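Side-chain contacts in S12 family peptidase (Streptomyces sp. 82F2, PDB 3WWX), which probably hydrolyses amide bonds with a preference for D-configured substrates, as a serine peptidase of the beta-lactamase-like S12 family: residues T55-A60 and W299-G304; V51-K56 and W156-T161; T249-L254 and L285-D290; S309-V314 and H320-N325. All blocks are in the same frame, centred on the assembly; numbering follows the deposited sequence.

Contact 1 (T55-A60 and W299-G304); sequences TKTFTA and WGHGGG. With DIA (octane 1,8-diamine), chain B.
Van der Waals contact alone joins the two segments: His301 comes up from the strand to meet Thr57 of helix 55-68 with its CB side and Lys56 with NE2. Thr57 and His301 run past each other in opposite senses, with OG1 of Thr57 3.8 Å from CB of His301 and 4.0 Å from its CD2. At the outer end of the ring, His301 NE2 is 4.2 Å from the methylene CD of Lys56. The chi1 of His301, -149° and well off a staggered value, goes with ND1 lying in line for Gly302 O while the ring still faces the helix.

His301-Gly302-Gly303 matches the His-X-Gly motif on the sheet strand that borders the active site in relatives of this beta-lactamase-like fold, and helix 55-68 is the central helix packed against that sheet.

Hydrogen bonds to other groups hold the touching side chains. His301 ND1 donates to Gly302 O at 2.8 Å with an N-H...O angle of 169°; the acceptor lies close to the ring plane and the bond uses a carbonyl lone pair, which fixes the ring's rotation. The other nitrogen, NE2, is bonded to the hydroxyl of Tyr283. Thr57 OG1 meets Tyr251 OH and Gly286 O, while Lys56 NZ reaches Tyr158.

Ligand packing involves the far end of the strand, where CA of Gly304 lies 3.5 Å from C7 of the bound octane 1,8-diamine.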
loop_
_atom_site.group_PDB
_atom_site.type_symbol
_atom_site.label_atom_id
_atom_site.label_comp_id
_atom_site.label_asym_id
_atom_site.label_seq_id
_atom_site.Cartn_x
_atom_site.Cartn_y
_atom_site.Cartn_z
ATOM N N THR A 55 -0.565 -2.510 -1.404
ATOM C CA THR A 55 -1.724 -3.314 -1.776
ATOM C C THR A 55 -2.887 -2.443 -2.205
ATOM O O THR A 55 -3.662 -2.808 -3.099
ATOM C CB THR A 55 -2.168 -4.177 -0.587
ATOM O OG1 THR A 55 -1.092 -5.035 -0.167
ATOM C CG2 THR A 55 -3.383 -5.028 -0.923
ATOM N N LYS A 56 -3.029 -1.281 -1.575
ATOM C CA LYS A 56 -4.127 -0.380 -1.890
ATOM C C LYS A 56 -4.196 -0.033 -3.374
ATOM O O LYS A 56 -5.280 0.156 -3.905
ATOM C CB LYS A 56 -4.024 0.899 -1.078
ATOM C CG LYS A 56 -4.297 0.707 0.396
ATOM C CD LYS A 56 -4.393 2.043 1.123
ATOM C CE LYS A 56 -4.761 1.872 2.588
ATOM N NZ LYS A 56 -3.708 1.210 3.375
ATOM N N THR A 57 -3.055 0.106 -4.045
ATOM C CA THR A 57 -3.101 0.451 -5.459
ATOM C C THR A 57 -3.735 -0.681 -6.267
ATOM O O THR A 57 -4.476 -0.431 -7.227
ATOM C CB THR A 57 -1.710 0.758 -5.997
ATOM O OG1 THR A 57 -1.050 1.680 -5.131
ATOM C CG2 THR A 57 -1.813 1.350 -7.388
ATOM N N PHE A 58 -3.453 -1.925 -5.880
ATOM C CA PHE A 58 -4.071 -3.076 -6.537
ATOM C C PHE A 58 -5.584 -3.066 -6.317
ATOM O O PHE A 58 -6.370 -3.246 -7.243
ATOM C CB PHE A 58 -3.467 -4.384 -6.030
ATOM C CG PHE A 58 -2.033 -4.594 -6.447
ATOM C CD1 PHE A 58 -0.997 -4.052 -5.698
ATOM C CD2 PHE A 58 -1.715 -5.335 -7.567
ATOM C CE1 PHE A 58 0.335 -4.239 -6.058
ATOM C CE2 PHE A 58 -0.369 -5.513 -7.937
ATOM C CZ PHE A 58 0.642 -4.979 -7.180
ATOM N N THR A 59 -6.006 -2.858 -5.082
ATOM C CA THR A 59 -7.420 -2.792 -4.761
ATOM C C THR A 59 -8.150 -1.711 -5.556
ATOM O O THR A 59 -9.228 -1.966 -6.137
ATOM C CB THR A 59 -7.566 -2.567 -3.246
ATOM O OG1 THR A 59 -6.927 -3.658 -2.578
ATOM C CG2 THR A 59 -9.017 -2.461 -2.816
ATOM N N ALA A 60 -7.565 -0.511 -5.614
ATOM C CA ALA A 60 -8.164 0.589 -6.383
ATOM C C ALA A 60 -8.228 0.272 -7.868
ATOM O O ALA A 60 -9.214 0.601 -8.528
ATOM C CB ALA A 60 -7.411 1.879 -6.156
ATOM N N TRP A 299 4.722 9.010 -9.070
ATOM C CA TRP A 299 3.441 8.415 -8.724
ATOM C C TRP A 299 3.698 7.043 -8.133
ATOM O O TRP A 299 4.502 6.270 -8.650
ATOM C CB TRP A 299 2.546 8.280 -9.976
ATOM C CG TRP A 299 2.134 9.614 -10.505
ATOM C CD1 TRP A 299 2.863 10.440 -11.326
ATOM C CD2 TRP A 299 0.905 10.293 -10.239
ATOM N NE1 TRP A 299 2.163 11.599 -11.561
ATOM C CE2 TRP A 299 0.954 11.529 -10.914
ATOM C CE3 TRP A 299 -0.231 9.982 -9.485
ATOM C CZ2 TRP A 299 -0.093 12.449 -10.876
ATOM C CZ3 TRP A 299 -1.267 10.892 -9.434
ATOM C CH2 TRP A 299 -1.191 12.124 -10.120
ATOM N N GLY A 300 3.001 6.709 -7.058
ATOM C CA GLY A 300 3.241 5.411 -6.443
ATOM C C GLY A 300 2.585 5.324 -5.084
ATOM O O GLY A 300 1.535 5.910 -4.860
ATOM N N HIS A 301 3.208 4.600 -4.167
ATOM C CA HIS A 301 2.636 4.436 -2.837
ATOM C C HIS A 301 3.726 3.885 -1.943
ATOM O O HIS A 301 4.598 3.149 -2.396
ATOM C CB HIS A 301 1.451 3.456 -2.901
ATOM C CG HIS A 301 0.360 3.723 -1.900
ATOM N ND1 HIS A 301 0.444 3.360 -0.574
ATOM C CD2 HIS A 301 -0.865 4.278 -2.062
ATOM C CE1 HIS A 301 -0.680 3.708 0.043
ATOM N NE2 HIS A 301 -1.483 4.266 -0.833
ATOM N N GLY A 302 3.655 4.238 -0.662
ATOM C CA GLY A 302 4.539 3.618 0.313
ATOM C C GLY A 302 3.830 2.449 0.953
ATOM O O GLY A 302 2.607 2.336 0.881
ATOM N N GLY A 303 4.602 1.570 1.573
ATOM C CA GLY A 303 4.045 0.461 2.315
ATOM C C GLY A 303 4.670 0.343 3.680
ATOM O O GLY A 303 5.873 0.485 3.847
ATOM N N GLY A 304 3.820 0.099 4.673
ATOM C CA GLY A 304 4.275 -0.210 6.010
ATOM C C GLY A 304 3.445 -1.349 6.594
ATOM O O GLY A 304 2.213 -1.352 6.564
HETATM N N1 DIA B . 4.774 -1.771 15.814
HETATM C C1 DIA B . 4.403 -2.953 15.108
HETATM C C2 DIA B . 4.683 -2.995 13.621
HETATM C C3 DIA B . 4.571 -1.680 12.922
HETATM C C4 DIA B . 3.504 -1.547 11.856
HETATM C C5 DIA B . 4.074 -1.177 10.512
HETATM C C6 DIA B . 5.008 0.008 10.537
HETATM C C7 DIA B . 5.665 0.215 9.209
HETATM C C8 DIA B . 6.394 1.530 9.244
HETATM N N8 DIA B . 7.391 1.514 8.232
#

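Contact 2 (V51-K56 and W156-T161); sequences VGSITK and WNYSNT
Lys56 and Tyr158 approach from opposite directions, and the lysine meets the phenol oxygen with three successive atoms. From CB the chain runs extended through CG, with chi2 and chi3 both near 180°. CD then comes within 3.3 Å of Tyr158 OH, and CE passes the same oxygen at 3.1 Å. A bend at the last torsion (chi4 67°) turns NZ toward the two acceptors. NZ donates to Tyr158 OH at 2.6 Å and to Asn160 OD1 at 2.9 Å; the second bond runs almost along the axis of the amide carbonyl, at a C=O...N angle of 164°. NZ also bonds Ala237 O. Ser53 brings CB to 3.2 Å from Tyr158 OH, roughly at a right angle to NZ about that oxygen; its OG is hydrogen-bonded to Gly304 N.

Ser53-Ile54-Thr55-Lys56 fits the Ser-X-X-Lys motif and Tyr158-Ser159-Asn160 the Tyr-X-Asn motif of this family, which in relatives form the catalytic centre. The other end of the Asn160 amide, ND2, is held by Thr112 OG1, and the Tyr158 ring stacks with His104. The contact links the start of helix 55-68 to that of helix 160-174, beside strand 297-305, whose His301 touches both Ser53 and Tyr158.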
loop_
_atom_site.group_PDB
_atom_site.type_symbol
_atom_site.label_atom_id
_atom_site.label_comp_id
_atom_site.label_asym_id
_atom_site.label_seq_id
_atom_site.Cartn_x
_atom_site.Cartn_y
_atom_site.Cartn_z
ATOM N N VAL A 51 4.470 -5.989 1.083
ATOM C CA VAL A 51 4.441 -4.632 0.523
ATOM C C VAL A 51 3.513 -3.689 1.285
ATOM O O VAL A 51 3.428 -2.498 0.965
ATOM C CB VAL A 51 4.081 -4.640 -0.968
ATOM C CG1 VAL A 51 4.958 -5.611 -1.714
ATOM C CG2 VAL A 51 2.609 -4.980 -1.187
ATOM N N GLY A 52 2.846 -4.211 2.305
ATOM C CA GLY A 52 1.935 -3.382 3.077
ATOM C C GLY A 52 0.965 -2.592 2.221
ATOM O O GLY A 52 0.378 -3.126 1.287
ATOM N N SER A 53 0.844 -1.309 2.552
ATOM C CA SER A 53 -0.109 -0.363 1.983
ATOM C C SER A 53 -0.086 -0.237 0.455
ATOM O O SER A 53 -1.040 0.257 -0.156
ATOM C CB SER A 53 0.210 1.003 2.614
ATOM O OG SER A 53 0.709 0.837 3.951
ATOM N N ILE A 54 1.012 -0.638 -0.180
ATOM C CA ILE A 54 1.056 -0.702 -1.637
ATOM C C ILE A 54 -0.090 -1.556 -2.201
ATOM O O ILE A 54 -0.565 -1.334 -3.324
ATOM C CB ILE A 54 2.447 -1.177 -2.074
ATOM C CG1 ILE A 54 3.440 -0.021 -1.988
ATOM C CG2 ILE A 54 2.441 -1.787 -3.478
ATOM C CD1 ILE A 54 4.892 -0.471 -2.000
ATOM N N THR A 55 -0.565 -2.510 -1.404
ATOM C CA THR A 55 -1.724 -3.314 -1.776
ATOM C C THR A 55 -2.887 -2.443 -2.205
ATOM O O THR A 55 -3.662 -2.808 -3.099
ATOM C CB THR A 55 -2.168 -4.177 -0.587
ATOM O OG1 THR A 55 -1.092 -5.035 -0.167
ATOM C CG2 THR A 55 -3.383 -5.028 -0.923
ATOM N N LYS A 56 -3.029 -1.281 -1.575
ATOM C CA LYS A 56 -4.127 -0.380 -1.890
ATOM C C LYS A 56 -4.196 -0.033 -3.374
ATOM O O LYS A 56 -5.280 0.156 -3.905
ATOM C CB LYS A 56 -4.024 0.899 -1.078
ATOM C CG LYS A 56 -4.297 0.707 0.396
ATOM C CD LYS A 56 -4.393 2.043 1.123
ATOM C CE LYS A 56 -4.761 1.872 2.588
ATOM N NZ LYS A 56 -3.708 1.210 3.375
ATOM N N TRP A 156 -9.144 15.150 4.792
ATOM C CA TRP A 156 -8.407 13.964 4.347
ATOM C C TRP A 156 -7.751 13.339 5.563
ATOM O O TRP A 156 -7.132 14.029 6.403
ATOM C CB TRP A 156 -7.326 14.355 3.334
ATOM C CG TRP A 156 -6.599 13.166 2.721
ATOM C CD1 TRP A 156 -6.952 12.491 1.579
ATOM C CD2 TRP A 156 -5.429 12.504 3.227
ATOM N NE1 TRP A 156 -6.076 11.471 1.348
ATOM C CE2 TRP A 156 -5.129 11.453 2.340
ATOM C CE3 TRP A 156 -4.603 12.705 4.332
ATOM C CZ2 TRP A 156 -4.044 10.607 2.530
ATOM C CZ3 TRP A 156 -3.510 11.871 4.511
ATOM C CH2 TRP A 156 -3.249 10.822 3.617
ATOM N N ASN A 157 -7.870 12.022 5.664
ATOM C CA ASN A 157 -7.111 11.290 6.663
ATOM C C ASN A 157 -6.957 9.861 6.202
ATOM O O ASN A 157 -7.924 9.223 5.826
ATOM C CB ASN A 157 -7.819 11.326 8.018
ATOM C CG ASN A 157 -7.065 10.562 9.070
ATOM O OD1 ASN A 157 -6.028 11.011 9.533
ATOM N ND2 ASN A 157 -7.544 9.365 9.399
ATOM N N TYR A 158 -5.725 9.375 6.215
ATOM C CA TYR A 158 -5.438 8.024 5.777
ATOM C C TYR A 158 -6.081 7.030 6.718
ATOM O O TYR A 158 -5.800 7.047 7.922
ATOM C CB TYR A 158 -3.935 7.828 5.767
ATOM C CG TYR A 158 -3.467 6.605 5.047
ATOM C CD1 TYR A 158 -3.428 5.384 5.684
ATOM C CD2 TYR A 158 -3.036 6.679 3.737
ATOM C CE1 TYR A 158 -2.961 4.249 5.022
ATOM C CE2 TYR A 158 -2.564 5.559 3.074
ATOM C CZ TYR A 158 -2.522 4.360 3.723
ATOM O OH TYR A 158 -2.051 3.238 3.101
ATOM N N SER A 159 -6.917 6.149 6.173
ATOM C CA SER A 159 -7.631 5.172 6.990
ATOM C C SER A 159 -7.649 3.800 6.338
ATOM O O SER A 159 -8.084 3.641 5.192
ATOM C CB SER A 159 -9.075 5.624 7.227
ATOM O OG SER A 159 -9.794 4.587 7.866
ATOM N N ASN A 160 -7.152 2.816 7.071
ATOM C CA ASN A 160 -7.077 1.469 6.531
ATOM C C ASN A 160 -8.467 0.875 6.363
ATOM O O ASN A 160 -8.673 0.018 5.502
ATOM C CB ASN A 160 -6.178 0.631 7.432
ATOM C CG ASN A 160 -4.737 1.046 7.311
ATOM O OD1 ASN A 160 -4.207 1.095 6.205
ATOM N ND2 ASN A 160 -4.130 1.453 8.405
ATOM N N THR A 161 -9.434 1.330 7.162
ATOM C CA THR A 161 -10.802 0.829 7.039
ATOM C C THR A 161 -11.344 1.116 5.652
ATOM O O THR A 161 -12.128 0.334 5.107
ATOM C CB THR A 161 -11.729 1.485 8.065
ATOM O OG1 THR A 161 -11.059 1.513 9.329
ATOM C CG2 THR A 161 -13.023 0.684 8.200
#

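Contact 3 (T249-L254 and L285-D290); sequences TFYRAL and LGLMKD
Tyr251 and Leu287 mark the nearest approach of the two backbones, with their CA atoms 9.9 Å apart, so helix 244-255 and the run leading into strand 288-291 meet through side chains alone. This is helix-on-sheet packing in the beta-lactamase-like fold: helix 244-255 lies against a face of the large antiparallel sheet, close to the central helix 55-68.

The contact is wholly apolar and turns on a single methyl group, CD1 of Leu287. Leu287 holds CG anti to its backbone N (chi1 -174°), and with chi2 at 70° the CD1 branch is carried into the angle between Tyr251 and Leu254. The methyl comes to the ring of Tyr251 at its edge, in the ring plane, and touches CE1 at 3.8 Å; the two side chains run antiparallel past one another. CD2 of Leu254, about one turn on from Tyr251, is more loosely placed, 4.4 Å from the same CD1. Leu287 also packs on Trp299 of the neighbouring strand and on Met268 of helix 262-268, which continues the apolar surroundings.

Tyr251 carries its polar end beyond the contact, where OH is hydrogen-bonded to Thr57 OG1 on helix 55-68. Gly286 O, just before Leu287, is bonded to that same threonine hydroxyl, so both segments share one polar partner although no hydrogen bond links them directly. Over one face of the Tyr251 ring, near its rim, stands CD2 of its helix neighbour Phe250, 3.7 Å above the plane.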
loop_
_atom_site.group_PDB
_atom_site.type_symbol
_atom_site.label_atom_id
_atom_site.label_comp_id
_atom_site.label_asym_id
_atom_site.label_seq_id
_atom_site.Cartn_x
_atom_site.Cartn_y
_atom_site.Cartn_z
ATOM N N THR A 249 7.009 -3.563 -12.539
ATOM C CA THR A 249 6.177 -3.996 -13.669
ATOM C C THR A 249 4.740 -3.484 -13.524
ATOM O O THR A 249 4.120 -2.962 -14.464
ATOM C CB THR A 249 6.182 -5.521 -13.767
ATOM O OG1 THR A 249 7.541 -5.948 -13.929
ATOM C CG2 THR A 249 5.319 -6.001 -14.937
ATOM N N PHE A 250 4.217 -3.608 -12.315
ATOM C CA PHE A 250 2.863 -3.175 -12.029
ATOM C C PHE A 250 2.699 -1.658 -12.157
ATOM O O PHE A 250 1.832 -1.185 -12.915
ATOM C CB PHE A 250 2.429 -3.628 -10.626
ATOM C CG PHE A 250 1.131 -2.988 -10.170
ATOM C CD1 PHE A 250 -0.069 -3.275 -10.814
ATOM C CD2 PHE A 250 1.113 -2.090 -9.101
ATOM C CE1 PHE A 250 -1.245 -2.679 -10.405
ATOM C CE2 PHE A 250 -0.068 -1.501 -8.692
ATOM C CZ PHE A 250 -1.252 -1.800 -9.355
ATOM N N TYR A 251 3.520 -0.874 -11.464
ATOM C CA TYR A 251 3.324 0.571 -11.500
ATOM C C TYR A 251 3.611 1.160 -12.892
ATOM O O TYR A 251 2.922 2.091 -13.319
ATOM C CB TYR A 251 4.138 1.280 -10.403
ATOM C CG TYR A 251 3.454 1.217 -9.040
ATOM C CD1 TYR A 251 2.469 2.128 -8.690
ATOM C CD2 TYR A 251 3.805 0.255 -8.120
ATOM C CE1 TYR A 251 1.832 2.072 -7.458
ATOM C CE2 TYR A 251 3.154 0.177 -6.884
ATOM C CZ TYR A 251 2.188 1.097 -6.567
ATOM O OH TYR A 251 1.584 0.983 -5.341
ATOM N N ARG A 252 4.583 0.605 -13.607
ATOM C CA ARG A 252 4.829 1.043 -14.987
ATOM C C ARG A 252 3.598 0.767 -15.845
ATOM O O ARG A 252 3.109 1.664 -16.533
ATOM C CB ARG A 252 6.043 0.328 -15.583
ATOM C CG ARG A 252 7.381 0.681 -14.923
ATOM C CD ARG A 252 8.529 -0.181 -15.462
ATOM N NE ARG A 252 8.940 0.270 -16.787
ATOM C CZ ARG A 252 9.851 1.206 -17.015
ATOM N NH1 ARG A 252 10.524 1.760 -16.017
ATOM N NH2 ARG A 252 10.097 1.569 -18.266
ATOM N N ALA A 253 3.081 -0.457 -15.805
ATOM C CA ALA A 253 1.887 -0.789 -16.589
ATOM C C ALA A 253 0.713 0.086 -16.212
ATOM O O ALA A 253 -0.060 0.525 -17.065
ATOM C CB ALA A 253 1.523 -2.248 -16.429
ATOM N N LEU A 254 0.551 0.328 -14.920
ATOM C CA LEU A 254 -0.542 1.153 -14.458
ATOM C C LEU A 254 -0.482 2.577 -15.002
ATOM O O LEU A 254 -1.447 3.066 -15.600
ATOM C CB LEU A 254 -0.532 1.214 -12.934
ATOM C CG LEU A 254 -1.678 2.012 -12.295
ATOM C CD1 LEU A 254 -3.016 1.359 -12.547
ATOM C CD2 LEU A 254 -1.440 2.103 -10.780
ATOM N N LEU A 285 -6.699 7.835 -6.201
ATOM C CA LEU A 285 -7.440 6.627 -5.846
ATOM C C LEU A 285 -6.445 5.514 -5.571
ATOM O O LEU A 285 -5.998 4.825 -6.473
ATOM C CB LEU A 285 -8.451 6.238 -6.929
ATOM C CG LEU A 285 -9.435 7.367 -7.288
ATOM C CD1 LEU A 285 -10.390 6.905 -8.386
ATOM C CD2 LEU A 285 -10.212 7.911 -6.090
ATOM N N GLY A 286 -6.073 5.355 -4.305
ATOM C CA GLY A 286 -5.072 4.348 -3.934
ATOM C C GLY A 286 -3.706 4.588 -4.580
ATOM O O GLY A 286 -2.969 3.629 -4.883
ATOM N N LEU A 287 -3.380 5.855 -4.819
ATOM C CA LEU A 287 -2.170 6.238 -5.548
ATOM C C LEU A 287 -1.784 7.632 -5.132
ATOM O O LEU A 287 -2.662 8.470 -4.981
ATOM C CB LEU A 287 -2.454 6.190 -7.050
ATOM C CG LEU A 287 -1.259 6.419 -7.971
ATOM C CD1 LEU A 287 -0.271 5.242 -7.944
ATOM C CD2 LEU A 287 -1.748 6.657 -9.380
ATOM N N MET A 288 -0.498 7.889 -4.935
ATOM C CA MET A 288 -0.018 9.190 -4.472
ATOM C C MET A 288 0.880 9.824 -5.508
ATOM O O MET A 288 1.535 9.110 -6.247
ATOM C CB MET A 288 0.816 8.998 -3.212
ATOM C CG MET A 288 0.008 8.891 -1.978
ATOM S SD MET A 288 1.039 9.000 -0.509
ATOM C CE MET A 288 2.130 7.603 -0.771
ATOM N N LYS A 289 0.899 11.157 -5.545
ATOM C CA LYS A 289 1.864 11.895 -6.356
ATOM C C LYS A 289 2.726 12.767 -5.455
ATOM O O LYS A 289 2.302 13.183 -4.377
ATOM C CB LYS A 289 1.170 12.761 -7.409
ATOM C CG LYS A 289 0.599 14.052 -6.896
ATOM C CD LYS A 289 0.069 14.949 -8.015
ATOM C CE LYS A 289 -0.495 16.215 -7.420
ATOM N NZ LYS A 289 -1.054 17.138 -8.444
ATOM N N ASP A 290 3.949 13.038 -5.893
ATOM C CA ASP A 290 4.843 13.925 -5.160
ATOM C C ASP A 290 5.723 14.570 -6.199
ATOM O O ASP A 290 6.053 13.951 -7.193
ATOM C CB ASP A 290 5.672 13.122 -4.155
ATOM C CG ASP A 290 6.435 14.001 -3.162
ATOM O OD1 ASP A 290 6.233 15.231 -3.139
ATOM O OD2 ASP A 290 7.223 13.413 -2.392
#

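Contact 4 (S309-V314 and H320-N325); sequences SSLAQV and HSLAGN
Leu311 and Leu322 lean together at a slant on one face of an antiparallel hairpin, with CD1 of Leu311 3.6 Å from CG of Leu322. They are diagonal neighbours: Leu311 faces Gly324, and Leu322 faces Gln313. With CG of Leu311 set between the backbone N and the carbonyl carbon (chi1 61°), the side chain leans across the partner strand, and its CG rests 3.8 Å from Gly324 N. Leu322 also touches Phe342 of helix 334-343, which covers this face.

Ser310, Ala312, Val314, Ser321, Ala323 and Asn325 point to the other face. The methyls of Ala312 and Ala323 stand side by side, CB to CB 4.4 Å, and their small size suits the close approach of helix 244-255, whose Tyr251 touches Ala312 and whose Leu247 touches Ala323. Val314 presses CG2 against His320 O at 3.1 Å. At the pocket end, Asn325 reaches across the non-hydrogen-bonded pair with Ser310: ND2 donates to Ser310 OG at 2.9 Å, the oxygen lying near the amide plane and the N-H...O angle bent to 141°. ND2 is also hydrogen-bonded to Ser308 OG, and OD1 to Arg43.

Two hydrogen-bonded pairs, Leu311 with Gly324 and Gln313 with Leu322, supply four backbone bonds, and CA-H...O contacts line the non-hydrogen-bonded pairs between and beyond them. The backbone sets the register; the leucine face packs on helix 334-343, the alanine face adds hydrogen bonds from Ser321 to its packing on helix 244-255, and the buried Asn325 amide, gripped at nitrogen and oxygen, is fixed in orientation near Ser309 of the ligand pocket.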
loop_
_atom_site.group_PDB
_atom_site.type_symbol
_atom_site.label_atom_id
_atom_site.label_comp_id
_atom_site.label_asym_id
_atom_site.label_seq_id
_atom_site.Cartn_x
_atom_site.Cartn_y
_atom_site.Cartn_z
ATOM N N SER A 309 9.206 -1.821 5.418
ATOM C CA SER A 309 8.955 -0.471 4.892
ATOM C C SER A 309 9.268 -0.517 3.407
ATOM O O SER A 309 10.420 -0.718 3.034
ATOM C CB SER A 309 9.828 0.554 5.589
ATOM O OG SER A 309 9.523 1.863 5.133
ATOM N N SER A 310 8.235 -0.362 2.575
ATOM C CA SER A 310 8.350 -0.548 1.138
ATOM C C SER A 310 8.112 0.754 0.411
ATOM O O SER A 310 7.423 1.651 0.906
ATOM C CB SER A 310 7.329 -1.577 0.646
ATOM O OG SER A 310 7.533 -2.823 1.287
ATOM N N LEU A 311 8.727 0.856 -0.763
ATOM C CA LEU A 311 8.536 2.014 -1.616
ATOM C C LEU A 311 8.363 1.527 -3.057
ATOM O O LEU A 311 8.887 0.490 -3.460
ATOM C CB LEU A 311 9.700 3.014 -1.468
ATOM C CG LEU A 311 11.064 2.484 -1.852
ATOM C CD1 LEU A 311 11.387 2.839 -3.306
ATOM C CD2 LEU A 311 12.146 3.036 -0.908
ATOM N N ALA A 312 7.603 2.302 -3.823
ATOM C CA ALA A 312 7.351 2.007 -5.240
ATOM C C ALA A 312 6.926 3.302 -5.896
ATOM O O ALA A 312 5.968 3.937 -5.457
ATOM C CB ALA A 312 6.261 0.966 -5.397
ATOM N N GLN A 313 7.656 3.707 -6.927
ATOM C CA GLN A 313 7.417 5.002 -7.574
ATOM C C GLN A 313 7.715 4.915 -9.056
ATOM O O GLN A 313 8.603 4.179 -9.467
ATOM C CB GLN A 313 8.331 6.066 -6.961
ATOM C CG GLN A 313 8.059 6.353 -5.469
ATOM C CD GLN A 313 6.715 7.004 -5.190
ATOM O OE1 GLN A 313 6.129 7.667 -6.055
ATOM N NE2 GLN A 313 6.233 6.863 -3.961
ATOM N N VAL A 314 6.959 5.672 -9.839
ATOM C CA VAL A 314 7.219 5.781 -11.262
ATOM C C VAL A 314 6.938 7.200 -11.743
ATOM O O VAL A 314 6.109 7.906 -11.172
ATOM C CB VAL A 314 6.390 4.754 -12.035
ATOM C CG1 VAL A 314 4.884 5.054 -11.998
ATOM C CG2 VAL A 314 6.895 4.599 -13.430
ATOM N N HIS A 320 10.211 5.588 -15.945
ATOM C CA HIS A 320 11.281 5.493 -14.965
ATOM C C HIS A 320 10.648 4.992 -13.669
ATOM O O HIS A 320 9.792 5.664 -13.107
ATOM C CB HIS A 320 11.935 6.858 -14.746
ATOM C CG HIS A 320 13.070 6.845 -13.770
ATOM N ND1 HIS A 320 13.730 7.994 -13.381
ATOM C CD2 HIS A 320 13.668 5.824 -13.110
ATOM C CE1 HIS A 320 14.670 7.681 -12.513
ATOM N NE2 HIS A 320 14.658 6.375 -12.330
ATOM N N SER A 321 11.072 3.811 -13.234
ATOM C CA SER A 321 10.508 3.170 -12.041
ATOM C C SER A 321 11.558 2.824 -10.986
ATOM O O SER A 321 12.754 2.691 -11.274
ATOM C CB SER A 321 9.769 1.900 -12.452
ATOM O OG SER A 321 10.616 1.023 -13.152
ATOM N N LEU A 322 11.051 2.631 -9.765
ATOM C CA LEU A 322 11.851 2.271 -8.605
ATOM C C LEU A 322 10.964 1.497 -7.642
ATOM O O LEU A 322 9.809 1.856 -7.449
ATOM C CB LEU A 322 12.343 3.539 -7.924
ATOM C CG LEU A 322 12.994 3.413 -6.528
ATOM C CD1 LEU A 322 14.338 2.719 -6.582
ATOM C CD2 LEU A 322 13.123 4.805 -5.862
ATOM N N ALA A 323 11.505 0.466 -7.011
ATOM C CA ALA A 323 10.796 -0.186 -5.896
ATOM C C ALA A 323 11.826 -0.744 -4.956
ATOM O O ALA A 323 12.934 -1.073 -5.363
ATOM C CB ALA A 323 9.869 -1.290 -6.396
ATOM N N GLY A 324 11.481 -0.850 -3.684
ATOM C CA GLY A 324 12.431 -1.396 -2.729
ATOM C C GLY A 324 11.850 -1.597 -1.354
ATOM O O GLY A 324 10.681 -1.317 -1.105
ATOM N N ASN A 325 12.712 -2.034 -0.440
ATOM C CA ASN A 325 12.272 -2.456 0.885
ATOM C C ASN A 325 13.377 -2.342 1.919
ATOM O O ASN A 325 14.543 -2.681 1.635
ATOM C CB ASN A 325 11.769 -3.907 0.828
ATOM C CG ASN A 325 11.198 -4.382 2.161
ATOM O OD1 ASN A 325 11.841 -5.119 2.915
ATOM N ND2 ASN A 325 9.983 -3.953 2.471
#

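In the fold
Contacts 1, 3 and 4 are buried, whereas contact 2 is only partly so, probably beside the substrate site. Contacts 1 and 2 share Thr55 and Lys56 at the start of helix 55-68; one faces the sheet, the other helix 160-174. The chemistry of the four differs: polar bonding dominates contact 2, simple packing contact 1, apolar packing contact 3 and strand pairing contact 4. Strands 288-291, 297-305, 308-315 and 320-326 are successive neighbours in one sheet, tying contacts 3, 1 and 4 together. Thr57 bridges contacts 1 and 3, Arg252 reaches Ser321 between contacts 3 and 4, and Ser53 OG meets Gly304 N between contacts 2 and 1.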